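Local coordinates for protein Tox3 (Phaeosphaeria nodorum, PDB 6WES) that acts as a necrotrophic effector of a wheat-infecting fungus, a disulfide-bonded beta-barrel toxin whose recognition probably depends on the host gene Snn3, at residues Arg12-Cys17 with Thr148-Ala153; Leu98-Thr103 with Gln123-His128. All blocks are in the same frame, centred on the assembly; numbering follows the deposited sequence.

Overall arrangement
Contacts 1 and 2 lie in the same antiparallel sheet of this beta-barrel effector, with their centres about 9 Å apart. Contact 1 pairs the strands 2-16 and 144-153, the first and last of the chain, which sets the end of the first strand beside the last strand, near the C-terminus. Contact 2 pairs 92-105 with 126-133 and is nested along the chain within the loop that contact 1 closes. The strands 126-133 and 144-153 are neighbours in the sheet, and the two contacts meet there: Thr148 probably hydrogen-bonds Pro125 O, the His15 ring packs on Met127, and Tyr151 packs against Gln123 and Arg124. Together they place four strands of the barrel wall side by side.

Contact 1: Arg12-Cys17 with Thr148-Ala153; sequences RSVHDC and TRTYGA
A classic beta bulge interrupts the antiparallel pairing of the first and last strands of the barrel, where Arg149 and Thr150 both face Val14. Val14 O receives Arg149 N at 2.7 Å and, weakly, Thr150 N at 3.4 Å, so one carbonyl serves two successive amides. Before the bulge the pairing is regular: Arg12 and Gly152 exchange two backbone bonds, and Val14 N donates to Thr150 O. Beyond it the register has slipped by one residue, setting His15 opposite Thr148. Their side chains run alongside each other, with His15 NE2 3.0 Å from Thr148 OG1; that hydroxyl hydrogen-bonds Pro125 O. The bulge turns the Arg149 side chain toward strand 2-16, where CG1 of Val14, anti to its own backbone N (chi1 179°), sits over the centre of the guanidinium face. Asp16 meets the edge of that group. Gly22 N also binds Asp16 OD1, adding a second hold on the carboxylate, and Cys17 follows with its disulfide to Cys146. The salt bridge is side-on and nearly coplanar, both oxygens using syn lone pairs: Arg149 NH2 reaches Asp16 OD1 at 2.8 Å, and Arg149 NE points almost straight at Asp16 OD2, 3.0 Å away.

Contact 2: Leu98-Thr103 with Gln123-His128; sequences LRQPFT and QRPTMH
Leu98 turns its CD1 branch to Gln123-His128, lying 3.4 Å from Thr126 O and touching Pro125 CB at 3.8 Å and the methyl end of Met127; His15 packs against both Leu98 and Met127. Arg99 is joined to Thr126 by two backbone bonds, of which Arg99 N to Thr126 O is nearly straight (171°). Its side chain, extended from CG to NE, crosses His128 at about a right angle and lays the guanidinium flat on one face of the imidazole, with the group centres 3.6 Å apart and the planes inclined by 19°. Gln97 OE1 accepts from Arg99 NE, helping to fix the stacked group, while His128 NE2 shares a hydrogen bond with Thr126 OG1. A water links that hydroxyl to Arg99 O. Leu98 with Met127 and Arg99 with Thr126 are antiparallel bridges of barrel strands 92-105 and 126-133, which carry on pairing through Gln97 and His128; before Thr126 the second segment is an irregular lead-in, held by side-chain and water-mediated bonds. Gln100, bent at chi2 (63°), sets its amide beside Pro125, and its NE2 donates both to Gln123 O at 2.9 Å and to Pro101 O at 3.0 Å, each acceptor lying close to the amide plane. Pro101 rests its CD against Arg124 O, and a second water bridges Pro101 O to Gln123 N. Phe102 turns away from Gln123-His128, onto Val27 and Val29. Thr103 OG1 donates to Gln123 OE1 at 2.6 Å, approaching from above the amide plane, and is also hydrogen-bonded to Thr74 OG1.

Contact 1: Arg12-Cys17 with Thr148-Ala153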
ATOM      1  N   ARG A  12      -5.566  -6.552   3.946  1.00 10.48           N
ATOM      2  CA  ARG A  12      -5.933  -7.705   3.142  1.00 10.07           C
ATOM      3  C   ARG A  12      -7.121  -7.306   2.277  1.00 10.69           C
ATOM      4  O   ARG A  12      -8.018  -6.583   2.735  1.00 12.02           O
ATOM      5  CB  ARG A  12      -6.342  -8.863   4.074  1.00 11.88           C
ATOM      6  CG  ARG A  12      -6.970 -10.082   3.395  1.00 12.30           C
ATOM      7  CD  ARG A  12      -7.080 -11.261   4.356  1.00 14.53           C
ATOM      8  NE  ARG A  12      -5.755 -11.666   4.831  1.00 13.93           N
ATOM      9  CZ  ARG A  12      -5.543 -12.579   5.784  1.00 14.49           C
ATOM     10  NH1 ARG A  12      -6.579 -13.174   6.366  1.00 17.76           N
ATOM     11  NH2 ARG A  12      -4.306 -12.904   6.136  1.00 15.56           N
ATOM     12  N   SER A  13      -7.180  -7.826   1.060  1.00  9.23           N
ATOM     13  CA  SER A  13      -8.318  -7.527   0.203  1.00  9.96           C
ATOM     14  C   SER A  13      -8.611  -8.712  -0.702  1.00  9.59           C
ATOM     15  O   SER A  13      -7.756  -9.572  -0.926  1.00 10.69           O
ATOM     16  CB  SER A  13      -8.068  -6.282  -0.652  1.00 10.82           C
ATOM     17  OG  SER A  13      -6.943  -6.444  -1.505  1.00 11.38           O
ATOM     18  N   VAL A  14      -9.831  -8.744  -1.230  1.00  9.83           N
ATOM     19  CA  VAL A  14     -10.275  -9.779  -2.162  1.00  9.28           C
ATOM     20  C   VAL A  14     -10.909  -9.073  -3.355  1.00  9.94           C
ATOM     21  O   VAL A  14     -11.708  -8.139  -3.172  1.00 10.34           O
ATOM     22  CB  VAL A  14     -11.313 -10.718  -1.506  1.00  9.94           C
ATOM     23  CG1 VAL A  14     -11.790 -11.793  -2.491  1.00 10.49           C
ATOM     24  CG2 VAL A  14     -10.721 -11.347  -0.248  1.00 13.12           C
ATOM     25  N   HIS A  15     -10.553  -9.506  -4.564  1.00 10.72           N
ATOM     26  CA  HIS A  15     -11.036  -8.889  -5.794  1.00 10.41           C
ATOM     27  C   HIS A  15     -11.581  -9.934  -6.754  1.00 11.25           C
ATOM     28  O   HIS A  15     -11.104 -11.074  -6.809  1.00 13.48           O
ATOM     29  CB  HIS A  15      -9.905  -8.107  -6.485  1.00 11.84           C
ATOM     30  CG  HIS A  15      -9.520  -6.867  -5.741  1.00 12.05           C
ATOM     31  ND1 HIS A  15      -8.606  -6.867  -4.711  1.00 13.19           N
ATOM     32  CD2 HIS A  15      -9.989  -5.602  -5.828  1.00 12.78           C
ATOM     33  CE1 HIS A  15      -8.514  -5.647  -4.199  1.00 11.00           C
ATOM     34  NE2 HIS A  15      -9.336  -4.857  -4.875  1.00 14.19           N
ATOM     35  N   ASP A  16     -12.550  -9.499  -7.552  1.00 10.75           N
ATOM     36  CA  ASP A  16     -13.140 -10.322  -8.603  1.00 10.88           C
ATOM     37  C   ASP A  16     -12.863  -9.650  -9.933  1.00 11.26           C
ATOM     38  O   ASP A  16     -13.156  -8.463 -10.114  1.00 13.87           O
ATOM     39  CB  ASP A  16     -14.634 -10.483  -8.347  1.00 11.92           C
ATOM     40  CG  ASP A  16     -14.897 -11.184  -7.050  1.00 14.72           C
ATOM     41  OD1 ASP A  16     -14.220 -12.188  -6.751  1.00 14.85           O
ATOM     42  OD2 ASP A  16     -15.797 -10.731  -6.295  1.00 18.66           O
ATOM     43  N   CYS A  17     -12.245 -10.390 -10.835  1.00 13.29           N
ATOM     44  CA  CYS A  17     -11.798  -9.841 -12.105  1.00 14.68           C
ATOM     45  C   CYS A  17     -12.489 -10.588 -13.241  1.00 16.82           C
ATOM     46  O   CYS A  17     -13.274 -11.516 -13.012  1.00 18.69           O
ATOM     47  CB  CYS A  17     -10.270  -9.926 -12.215  1.00 13.46           C
ATOM     48  SG  CYS A  17      -9.349  -8.976 -10.937  1.00 15.27           S
ATOM     49  N   THR A 148     -13.794  -4.753  -6.169  1.00 12.51           N
ATOM     50  CA  THR A 148     -13.300  -5.082  -4.839  1.00 11.08           C
ATOM     51  C   THR A 148     -14.417  -5.798  -4.088  1.00 11.40           C
ATOM     52  O   THR A 148     -15.514  -5.246  -3.923  1.00 16.52           O
ATOM     53  CB  THR A 148     -12.862  -3.802  -4.129  1.00 13.45           C
ATOM     54  OG1 THR A 148     -11.836  -3.165  -4.903  1.00 16.23           O
ATOM     55  CG2 THR A 148     -12.319  -4.094  -2.712  1.00 13.83           C
ATOM     56  N   ARG A 149     -14.162  -7.028  -3.644  1.00 10.07           N
ATOM     57  CA  ARG A 149     -15.172  -7.750  -2.885  1.00 10.97           C
ATOM     58  C   ARG A 149     -15.177  -7.331  -1.430  1.00 10.45           C
ATOM     59  O   ARG A 149     -16.243  -7.139  -0.850  1.00 10.50           O
ATOM     60  CB  ARG A 149     -14.975  -9.253  -2.994  1.00 12.42           C
ATOM     61  CG  ARG A 149     -16.336  -9.910  -2.728  1.00 19.04           C
ATOM     62  CD  ARG A 149     -16.231 -11.339  -2.463  1.00 18.32           C
ATOM     63  NE  ARG A 149     -15.805 -12.047  -3.654  1.00 15.66           N
ATOM     64  CZ  ARG A 149     -15.505 -13.330  -3.638  1.00 18.21           C
ATOM     65  NH1 ARG A 149     -15.646 -14.018  -2.511  1.00 17.77           N
ATOM     66  NH2 ARG A 149     -15.075 -13.915  -4.741  1.00 16.92           N
ATOM     67  N   THR A 150     -13.998  -7.185  -0.829  1.00  9.67           N
ATOM     68  CA  THR A 150     -13.908  -6.782   0.566  1.00  8.75           C
ATOM     69  C   THR A 150     -12.465  -6.377   0.835  1.00  9.04           C
ATOM     70  O   THR A 150     -11.569  -6.685   0.050  1.00  8.99           O
ATOM     71  CB  THR A 150     -14.382  -7.895   1.513  1.00 11.57           C
ATOM     72  OG1 THR A 150     -14.444  -7.369   2.841  1.00 11.98           O
ATOM     73  CG2 THR A 150     -13.470  -9.119   1.476  1.00 14.10           C
ATOM     74  N   TYR A 151     -12.255  -5.681   1.953  1.00  9.90           N
ATOM     75  CA  TYR A 151     -10.908  -5.326   2.390  1.00 10.07           C
ATOM     76  C   TYR A 151     -10.952  -5.074   3.890  1.00  9.30           C
ATOM     77  O   TYR A 151     -12.015  -4.784   4.455  1.00  9.31           O
ATOM     78  CB  TYR A 151     -10.341  -4.118   1.626  1.00  9.75           C
ATOM     79  CG  TYR A 151     -11.129  -2.859   1.828  1.00 10.24           C
ATOM     80  CD1 TYR A 151     -12.261  -2.604   1.089  1.00 11.62           C
ATOM     81  CD2 TYR A 151     -10.740  -1.908   2.777  1.00 12.28           C
ATOM     82  CE1 TYR A 151     -12.996  -1.450   1.285  1.00 13.47           C
ATOM     83  CE2 TYR A 151     -11.495  -0.742   2.971  1.00 13.45           C
ATOM     84  CZ  TYR A 151     -12.605  -0.537   2.208  1.00 16.16           C
ATOM     85  OH  TYR A 151     -13.383   0.602   2.356  1.00 22.31           O
ATOM     86  N   GLY A 152      -9.798  -5.181   4.540  1.00 10.01           N
ATOM     87  CA  GLY A 152      -9.768  -4.952   5.976  1.00  9.90           C
ATOM     88  C   GLY A 152      -8.401  -5.243   6.544  1.00 11.40           C
ATOM     89  O   GLY A 152      -7.453  -5.488   5.797  1.00 10.66           O
ATOM     90  N   ALA A 153      -8.300  -5.159   7.866  1.00 12.69           N
ATOM     91  CA  ALA A 153      -7.025  -5.386   8.532  1.00 12.54           C
ATOM     92  C   ALA A 153      -6.596  -6.843   8.401  1.00 12.99           C
ATOM     93  O   ALA A 153      -7.416  -7.748   8.248  1.00 16.30           O
ATOM     94  CB  ALA A 153      -7.172  -5.038  10.014  1.00 16.48           C
TER

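Contact 2: Leu98-Thr103 with Gln123-His128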
ATOM      1  N   LEU A  98      -2.349  -4.481  -8.039  1.00  9.49           N
ATOM      2  CA  LEU A  98      -3.120  -4.069  -6.874  1.00  9.08           C
ATOM      3  C   LEU A  98      -2.573  -2.733  -6.395  1.00  9.66           C
ATOM      4  O   LEU A  98      -1.350  -2.563  -6.268  1.00 11.31           O
ATOM      5  CB  LEU A  98      -2.958  -5.111  -5.776  1.00 11.05           C
ATOM      6  CG  LEU A  98      -3.594  -4.796  -4.424  1.00 11.14           C
ATOM      7  CD1 LEU A  98      -5.116  -4.565  -4.577  1.00 13.45           C
ATOM      8  CD2 LEU A  98      -3.313  -5.947  -3.498  1.00 14.81           C
ATOM      9  N   ARG A  99      -3.463  -1.771  -6.217  1.00  8.80           N
ATOM     10  CA  ARG A  99      -3.096  -0.422  -5.794  1.00  8.42           C
ATOM     11  C   ARG A  99      -3.736  -0.193  -4.428  1.00  9.47           C
ATOM     12  O   ARG A  99      -4.963  -0.048  -4.315  1.00 10.20           O
ATOM     13  CB  ARG A  99      -3.571   0.591  -6.828  1.00  9.72           C
ATOM     14  CG  ARG A  99      -2.987   0.323  -8.208  1.00 10.97           C
ATOM     15  CD  ARG A  99      -3.469   1.302  -9.263  1.00 11.37           C
ATOM     16  NE  ARG A  99      -3.058   0.842 -10.582  1.00 12.69           N
ATOM     17  CZ  ARG A  99      -3.637   1.213 -11.724  1.00 12.54           C
ATOM     18  NH1 ARG A  99      -4.639   2.097 -11.705  1.00 15.54           N
ATOM     19  NH2 ARG A  99      -3.194   0.727 -12.867  1.00 14.19           N
ATOM     20  N   GLN A 100      -2.922  -0.183  -3.387  1.00  9.01           N
ATOM     21  CA  GLN A 100      -3.406  -0.199  -2.006  1.00  8.36           C
ATOM     22  C   GLN A 100      -2.984   1.069  -1.273  1.00  8.81           C
ATOM     23  O   GLN A 100      -1.784   1.242  -0.979  1.00 10.11           O
ATOM     24  CB  GLN A 100      -2.846  -1.441  -1.319  1.00  9.28           C
ATOM     25  CG  GLN A 100      -3.147  -1.559   0.180  1.00  9.77           C
ATOM     26  CD  GLN A 100      -4.628  -1.659   0.451  1.00 10.48           C
ATOM     27  OE1 GLN A 100      -5.243  -2.695   0.188  1.00 11.89           O
ATOM     28  NE2 GLN A 100      -5.222  -0.583   0.974  1.00 10.75           N
ATOM     29  N   PRO A 101      -3.894   1.988  -0.965  1.00  8.04           N
ATOM     30  CA  PRO A 101      -3.519   3.193  -0.212  1.00  9.66           C
ATOM     31  C   PRO A 101      -3.281   2.891   1.256  1.00  9.87           C
ATOM     32  O   PRO A 101      -3.871   1.969   1.830  1.00 10.11           O
ATOM     33  CB  PRO A 101      -4.736   4.116  -0.356  1.00 10.43           C
ATOM     34  CG  PRO A 101      -5.603   3.510  -1.409  1.00 13.69           C
ATOM     35  CD  PRO A 101      -5.291   2.030  -1.436  1.00 10.24           C
ATOM     36  N   PHE A 102      -2.402   3.699   1.862  1.00  9.44           N
ATOM     37  CA  PHE A 102      -2.209   3.739   3.310  1.00 10.08           C
ATOM     38  C   PHE A 102      -2.075   5.191   3.737  1.00 11.01           C
ATOM     39  O   PHE A 102      -1.519   6.009   3.004  1.00 10.89           O
ATOM     40  CB  PHE A 102      -0.924   3.016   3.755  1.00 10.92           C
ATOM     41  CG  PHE A 102      -0.947   1.525   3.535  1.00 10.06           C
ATOM     42  CD1 PHE A 102      -1.525   0.700   4.486  1.00  9.45           C
ATOM     43  CD2 PHE A 102      -0.391   0.956   2.385  1.00  9.70           C
ATOM     44  CE1 PHE A 102      -1.571  -0.669   4.305  1.00 11.68           C
ATOM     45  CE2 PHE A 102      -0.419  -0.435   2.182  1.00  9.25           C
ATOM     46  CZ  PHE A 102      -1.007  -1.235   3.152  1.00 10.85           C
ATOM     47  N   THR A 103      -2.596   5.513   4.918  1.00 10.91           N
ATOM     48  CA  THR A 103      -2.537   6.868   5.442  1.00 10.28           C
ATOM     49  C   THR A 103      -1.979   6.817   6.851  1.00 10.70           C
ATOM     50  O   THR A 103      -2.392   5.978   7.654  1.00 12.81           O
ATOM     51  CB  THR A 103      -3.908   7.545   5.443  1.00 12.41           C
ATOM     52  OG1 THR A 103      -4.362   7.667   4.089  1.00 15.15           O
ATOM     53  CG2 THR A 103      -3.875   8.929   6.111  1.00 14.35           C
ATOM     54  N   GLN A 123      -7.976   1.212   4.018  1.00 11.69           N
ATOM     55  CA  GLN A 123      -8.441   1.995   2.890  1.00 12.26           C
ATOM     56  C   GLN A 123      -8.717   1.076   1.714  1.00 10.93           C
ATOM     57  O   GLN A 123      -8.023   0.071   1.512  1.00 10.89           O
ATOM     58  CB  GLN A 123      -7.426   3.058   2.508  1.00 14.19           C
ATOM     59  CG  GLN A 123      -7.475   4.249   3.471  1.00 19.46           C
ATOM     60  CD  GLN A 123      -6.617   5.375   2.972  1.00 27.34           C
ATOM     61  OE1 GLN A 123      -5.454   5.475   3.352  1.00 26.46           O
ATOM     62  NE2 GLN A 123      -7.163   6.210   2.093  1.00 30.83           N
ATOM     63  N   ARG A 124      -9.737   1.427   0.951  1.00 10.99           N
ATOM     64  CA  ARG A 124     -10.173   0.595  -0.168  1.00 10.59           C
ATOM     65  C   ARG A 124      -9.124   0.569  -1.270  1.00 10.87           C
ATOM     66  O   ARG A 124      -8.737   1.632  -1.784  1.00 12.43           O
ATOM     67  CB  ARG A 124     -11.475   1.167  -0.730  1.00 13.25           C
ATOM     68  CG  ARG A 124     -12.114   0.334  -1.851  1.00 14.95           C
ATOM     69  CD  ARG A 124     -13.436   0.983  -2.344  1.00 19.25           C
ATOM     70  NE  ARG A 124     -14.043   0.239  -3.454  1.00 25.45           N
ATOM     71  CZ  ARG A 124     -15.334   0.297  -3.779  1.00 30.60           C
ATOM     72  NH1 ARG A 124     -16.168   1.067  -3.090  1.00 30.51           N
ATOM     73  NH2 ARG A 124     -15.795  -0.424  -4.793  1.00 30.60           N
ATOM     74  N   PRO A 125      -8.637  -0.599  -1.671  1.00  9.61           N
ATOM     75  CA  PRO A 125      -7.705  -0.702  -2.793  1.00 10.47           C
ATOM     76  C   PRO A 125      -8.474  -0.911  -4.093  1.00 12.44           C
ATOM     77  O   PRO A 125      -9.694  -1.072  -4.096  1.00 16.05           O
ATOM     78  CB  PRO A 125      -6.928  -1.970  -2.445  1.00 12.84           C
ATOM     79  CG  PRO A 125      -7.979  -2.861  -1.780  1.00 12.75           C
ATOM     80  CD  PRO A 125      -8.878  -1.902  -1.004  1.00 11.97           C
ATOM     81  N   THR A 126      -7.745  -0.890  -5.202  1.00  9.79           N
ATOM     82  CA  THR A 126      -8.294  -1.301  -6.486  1.00 11.41           C
ATOM     83  C   THR A 126      -7.355  -2.311  -7.125  1.00 10.90           C
ATOM     84  O   THR A 126      -6.140  -2.264  -6.921  1.00 12.43           O
ATOM     85  CB  THR A 126      -8.482  -0.121  -7.433  1.00 13.17           C
ATOM     86  OG1 THR A 126      -7.218   0.518  -7.683  1.00 16.24           O
ATOM     87  CG2 THR A 126      -9.474   0.885  -6.840  1.00 18.38           C
ATOM     88  N   MET A 127      -7.911  -3.233  -7.896  1.00 10.53           N
ATOM     89  CA  MET A 127      -7.123  -4.194  -8.647  1.00  9.39           C
ATOM     90  C   MET A 127      -7.448  -4.037 -10.118  1.00 10.25           C
ATOM     91  O   MET A 127      -8.555  -3.626 -10.488  1.00 11.48           O
ATOM     92  CB  MET A 127      -7.385  -5.638  -8.216  1.00 12.25           C
ATOM     93  CG  MET A 127      -6.433  -6.659  -8.877  1.00 13.78           C
ATOM     94  SD  MET A 127      -6.596  -8.338  -8.238  1.00 17.53           S
ATOM     95  CE  MET A 127      -5.802  -8.057  -6.635  1.00 11.71           C
ATOM     96  N   HIS A 128      -6.468  -4.358 -10.950  1.00 10.39           N
ATOM     97  CA  HIS A 128      -6.505  -4.116 -12.379  1.00 12.49           C
ATOM     98  C   HIS A 128      -5.939  -5.352 -13.059  1.00 11.89           C
ATOM     99  O   HIS A 128      -4.978  -5.938 -12.560  1.00 13.23           O
ATOM    100  CB  HIS A 128      -5.658  -2.847 -12.638  1.00 14.78           C
ATOM    101  CG  HIS A 128      -6.092  -1.690 -11.788  1.00 14.81           C
ATOM    102  ND1 HIS A 128      -7.013  -0.768 -12.229  1.00 14.86           N
ATOM    103  CD2 HIS A 128      -5.795  -1.346 -10.506  1.00 14.84           C
ATOM    104  CE1 HIS A 128      -7.251   0.110 -11.269  1.00 13.60           C
ATOM    105  NE2 HIS A 128      -6.531  -0.224 -10.207  1.00 14.84           N
TER
HETATM  106  O   HOH W   1      -6.372   2.324  -5.469  1.00 27.14           O
HETATM  107  O   HOH W   2      -5.017   0.599   4.126  1.00 11.21           O